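Local coordinates for protein telomeric DNA-binding factor trf1 (Schizosaccharomyces pombe, PDB 6K5S) that probably binds double-stranded telomeric repeat DNA as a telomere-associated factor and has a helical domain of the telomere repeat binding factor (TRF) family, at residues Lys174-Tyr177 and Val178-Gln181; Phe113-Asp116 and Glu117-Ile120. All coordinates share one frame; numbering follows the deposited sequence.

Contact 1 (Lys174-Tyr177 and Val178-Gln181)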
loop_
_atom_site.group_PDB
_atom_site.type_symbol
_atom_site.label_atom_id
_atom_site.label_comp_id
_atom_site.label_asym_id
_atom_site.label_seq_id
_atom_site.Cartn_x
_atom_site.Cartn_y
_atom_site.Cartn_z
ATOM N N LYS A 174 -30.574 -17.963 -28.542
ATOM C CA LYS A 174 -29.374 -17.151 -28.378
ATOM C C LYS A 174 -29.072 -16.941 -26.897
ATOM O O LYS A 174 -27.935 -17.129 -26.461
ATOM C CB LYS A 174 -29.528 -15.796 -29.077
ATOM C CG LYS A 174 -28.763 -15.676 -30.387
ATOM C CD LYS A 174 -27.285 -15.939 -30.197
ATOM C CE LYS A 174 -26.541 -15.869 -31.523
ATOM N NZ LYS A 174 -27.252 -16.615 -32.600
ATOM N N LEU A 175 -30.094 -16.559 -26.131
ATOM C CA LEU A 175 -29.938 -16.299 -24.706
ATOM C C LEU A 175 -29.864 -17.601 -23.920
ATOM O O LEU A 175 -30.490 -18.600 -24.279
ATOM C CB LEU A 175 -31.104 -15.455 -24.188
ATOM C CG LEU A 175 -30.824 -14.013 -23.778
ATOM C CD1 LEU A 175 -30.186 -13.258 -24.919
ATOM C CD2 LEU A 175 -32.117 -13.358 -23.368
ATOM N N THR A 176 -29.089 -17.590 -22.838
ATOM C CA THR A 176 -29.026 -18.764 -21.980
ATOM C C THR A 176 -30.263 -18.835 -21.088
ATOM O O THR A 176 -31.038 -17.882 -20.974
ATOM C CB THR A 176 -27.754 -18.759 -21.121
ATOM O OG1 THR A 176 -27.896 -17.817 -20.049
ATOM C CG2 THR A 176 -26.540 -18.395 -21.958
ATOM N N TYR A 177 -30.450 -19.994 -20.451
ATOM C CA TYR A 177 -31.611 -20.173 -19.586
ATOM C C TYR A 177 -31.569 -19.198 -18.415
ATOM O O TYR A 177 -32.564 -18.529 -18.117
ATOM C CB TYR A 177 -31.681 -21.623 -19.096
ATOM C CG TYR A 177 -32.775 -21.896 -18.075
ATOM C CD1 TYR A 177 -34.092 -22.120 -18.474
ATOM C CD2 TYR A 177 -32.484 -21.956 -16.713
ATOM C CE1 TYR A 177 -35.089 -22.383 -17.545
ATOM C CE2 TYR A 177 -33.475 -22.216 -15.777
ATOM C CZ TYR A 177 -34.772 -22.428 -16.200
ATOM O OH TYR A 177 -35.756 -22.686 -15.272
ATOM N N VAL A 178 -30.414 -19.089 -17.753
ATOM C CA VAL A 178 -30.265 -18.149 -16.642
ATOM C C VAL A 178 -30.560 -16.728 -17.104
ATOM O O VAL A 178 -31.281 -15.973 -16.440
ATOM C CB VAL A 178 -28.856 -18.264 -16.034
ATOM C CG1 VAL A 178 -28.565 -17.091 -15.113
ATOM C CG2 VAL A 178 -28.711 -19.580 -15.288
ATOM N N GLU A 179 -30.021 -16.349 -18.265
ATOM C CA GLU A 179 -30.225 -14.998 -18.776
ATOM C C GLU A 179 -31.710 -14.695 -18.969
ATOM O O GLU A 179 -32.204 -13.641 -18.539
ATOM C CB GLU A 179 -29.447 -14.813 -20.079
ATOM C CG GLU A 179 -27.965 -14.465 -19.869
ATOM C CD GLU A 179 -27.109 -14.705 -21.110
ATOM O OE1 GLU A 179 -27.654 -15.152 -22.152
ATOM O OE2 GLU A 179 -25.886 -14.450 -21.048
ATOM N N LYS A 180 -32.449 -15.618 -19.595
ATOM C CA LYS A 180 -33.877 -15.381 -19.786
ATOM C C LYS A 180 -34.637 -15.415 -18.469
ATOM O O LYS A 180 -35.613 -14.675 -18.308
ATOM C CB LYS A 180 -34.456 -16.388 -20.784
ATOM C CG LYS A 180 -33.653 -16.446 -22.071
ATOM C CD LYS A 180 -34.277 -17.342 -23.143
ATOM C CE LYS A 180 -33.779 -18.770 -23.015
ATOM N NZ LYS A 180 -34.581 -19.497 -21.988
ATOM N N GLN A 181 -34.195 -16.226 -17.506
ATOM C CA GLN A 181 -34.815 -16.183 -16.182
ATOM C C GLN A 181 -34.598 -14.829 -15.510
ATOM O O GLN A 181 -35.504 -14.297 -14.846
ATOM C CB GLN A 181 -34.265 -17.305 -15.306
ATOM C CG GLN A 181 -34.898 -18.651 -15.568
ATOM C CD GLN A 181 -36.402 -18.591 -15.453
ATOM O OE1 GLN A 181 -36.936 -18.113 -14.449
ATOM N NE2 GLN A 181 -37.098 -19.062 -16.485
#

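Contact 2 (Phe113-Asp116 and Glu117-Ile120)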
loop_
_atom_site.group_PDB
_atom_site.type_symbol
_atom_site.label_atom_id
_atom_site.label_comp_id
_atom_site.label_asym_id
_atom_site.label_seq_id
_atom_site.Cartn_x
_atom_site.Cartn_y
_atom_site.Cartn_z
ATOM N N PHE A 113 -18.955 -8.758 -11.070
ATOM C CA PHE A 113 -19.298 -10.090 -10.587
ATOM C C PHE A 113 -19.228 -11.164 -11.658
ATOM O O PHE A 113 -19.112 -12.342 -11.310
ATOM C CB PHE A 113 -20.708 -10.084 -9.973
ATOM C CG PHE A 113 -20.789 -9.338 -8.673
ATOM C CD1 PHE A 113 -20.986 -7.975 -8.665
ATOM C CD2 PHE A 113 -20.652 -10.004 -7.461
ATOM C CE1 PHE A 113 -21.060 -7.275 -7.466
ATOM C CE2 PHE A 113 -20.721 -9.320 -6.257
ATOM C CZ PHE A 113 -20.917 -7.947 -6.257
ATOM N N ALA A 114 -19.286 -10.791 -12.936
ATOM C CA ALA A 114 -19.163 -11.732 -14.054
ATOM C C ALA A 114 -18.186 -11.179 -15.095
ATOM O O ALA A 114 -18.547 -10.909 -16.246
ATOM C CB ALA A 114 -20.531 -12.009 -14.670
ATOM N N PRO A 115 -16.941 -10.965 -14.709
ATOM C CA PRO A 115 -15.983 -10.355 -15.635
ATOM C C PRO A 115 -15.548 -11.352 -16.698
ATOM O O PRO A 115 -15.708 -12.566 -16.552
ATOM C CB PRO A 115 -14.816 -9.959 -14.726
ATOM C CG PRO A 115 -14.885 -10.953 -13.614
ATOM C CD PRO A 115 -16.328 -11.313 -13.415
ATOM N N ASP A 116 -15.044 -10.807 -17.807
ATOM C CA ASP A 116 -14.379 -11.592 -18.850
ATOM C C ASP A 116 -15.337 -12.558 -19.555
ATOM O O ASP A 116 -14.971 -13.690 -19.878
ATOM C CB ASP A 116 -13.174 -12.346 -18.280
ATOM C CG ASP A 116 -12.198 -11.431 -17.569
ATOM O OD1 ASP A 116 -12.005 -10.291 -18.039
ATOM O OD2 ASP A 116 -11.627 -11.848 -16.533
ATOM N N GLU A 117 -16.562 -12.101 -19.813
ATOM C CA GLU A 117 -17.580 -12.840 -20.562
ATOM C C GLU A 117 -17.901 -14.191 -19.951
ATOM O O GLU A 117 -18.380 -15.090 -20.638
ATOM C CB GLU A 117 -17.178 -12.986 -22.032
ATOM C CG GLU A 117 -16.731 -11.658 -22.585
ATOM C CD GLU A 117 -16.218 -11.733 -24.000
ATOM O OE1 GLU A 117 -16.279 -12.821 -24.612
ATOM O OE2 GLU A 117 -15.747 -10.691 -24.494
ATOM N N SER A 118 -17.672 -14.345 -18.657
ATOM C CA SER A 118 -18.029 -15.577 -17.986
ATOM C C SER A 118 -19.541 -15.826 -18.073
ATOM O O SER A 118 -20.336 -14.948 -18.440
ATOM C CB SER A 118 -17.556 -15.526 -16.533
ATOM O OG SER A 118 -18.240 -14.531 -15.793
ATOM N N ASN A 119 -19.933 -17.059 -17.746
ATOM C CA ASN A 119 -21.344 -17.427 -17.731
ATOM C C ASN A 119 -22.064 -16.707 -16.597
ATOM O O ASN A 119 -21.598 -16.717 -15.456
ATOM C CB ASN A 119 -21.501 -18.939 -17.551
ATOM C CG ASN A 119 -21.207 -19.711 -18.814
ATOM O OD1 ASN A 119 -21.114 -19.138 -19.902
ATOM N ND2 ASN A 119 -21.064 -21.026 -18.683
ATOM N N ILE A 120 -23.200 -16.089 -16.898
ATOM C CA ILE A 120 -24.011 -15.488 -15.841
ATOM C C ILE A 120 -24.746 -16.591 -15.092
ATOM O O ILE A 120 -25.415 -17.429 -15.704
ATOM C CB ILE A 120 -25.001 -14.469 -16.413
ATOM C CG1 ILE A 120 -24.260 -13.388 -17.198
ATOM C CG2 ILE A 120 -25.794 -13.839 -15.271
ATOM C CD1 ILE A 120 -23.538 -12.450 -16.313
HETATM O O HOH W 1 -17.630 -9.646 -19.313
#

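Contact 1 (Lys174-Tyr177 and Val178-Gln181)
Thr176 and Glu179 grip each other in a capping box at the N terminus of helix 177-195, each side chain taking the other residue's backbone N-H. Thr176, the N-cap, accepts from Glu179 N through OG1 at 3.1 Å. Its chi1 of 76° sets OG1 between its own backbone N and carbonyl carbon, facing into the first turn. In return, Thr176 N points almost straight at Glu179 OE1, 2.9 Å away with an N-H...O angle of 175°, and meets the carboxylate from above its plane. Glu179 reaches back with its chain extended beyond CG, and the same OE1 forms a salt bridge with Arg167, so an oxygen of the buried Glu179 is held by a backbone donor and a cation. The negative charge at this helix start is probably also eased by the helix dipole. A glutamine in place of Glu179 would probably deprive Arg167 of this carboxylate as a countercharge. The packing is tight beside the box: Leu175 CB presses on Lys180 CG at 3.5 Å, closer than usual for two carbons, while CG of Leu175 lies near Glu179 OE1. Lys180 N donates to Thr176 O at 3.0 Å, and one residue further on Gln181 N donates to Tyr177 O. Leu175 also packs on Ala160 and Leu164, and Glu179 on Phe163, which seats the cap against helix 159-166. The solvent side is looser. Lys180, bent at chi3 and chi4, folds its aliphatic chain back along the backbone carbonyls of Leu175 and Thr176. The exposed Tyr177 ring swings out with CG anti to the backbone N (chi1 174°), and Gln181 CG makes a CH-pi contact over one ring face, 4.0 Å from the centroid and offset toward the rim.

Contact 2 (Phe113-Asp116 and Glu117-Ile120)
Ala114 and Ser118 meet at the base of a type I' beta turn that runs from Pro115 to Ser118, where the chain reverses after helix 102-113. Asp116 and Glu117 fill its two central positions, both with the positive phi that this turn requires. The direct polar contacts are slack: Ser118 N donates to Pro115 O across the turn in a weak bond of 3.4 Å. Ser118 OG, which a chi1 of 66° turns back toward the turn, stands 3.3 Å from the same Pro115 O, a weak and unsettled contact, and 3.6 Å from Ala114 CB. A water bridges the bend from one side, accepting from Glu117 N at 2.7 Å and giving a weak bond to Ala114 O. The apolar contact is close. Ile120 CD1 meets the methyl CB of Ala114 at 3.5 Å, tighter than usual for two carbons. Charged partners lie outside the turn: Asp116 OD2 forms a salt bridge with Arg83 of helix 76-94, and Arg166 NH2 bonds to the carbonyl oxygens of both Ala114 and Ser118. With weak bonds across the bend itself, its shape probably owes much to the buried Ala114-Ile120 pair, the water and the two arginines, which tie the turn to neighbouring helices.

From the N terminus the chain reaches contact 2 first: it closes the short loop between helix 102-113 and helix 122-141. Two more helices follow, 147-154 and 159-166, then a segment at 170-173 that is not modelled, before contact 1 starts helix 177-195. The contacts are therefore in series, neither nested nor crossed. Their centres nevertheless lie about 14 Å apart on the same side of the chain's centre, and they touch where Val178 CG1 packs on Ile120 O at 3.2 Å. Consecutive arginines reach both: Arg166 bonds to the turn of contact 2, Arg167 to the cap of contact 1, and Arg167 also touches Glu117.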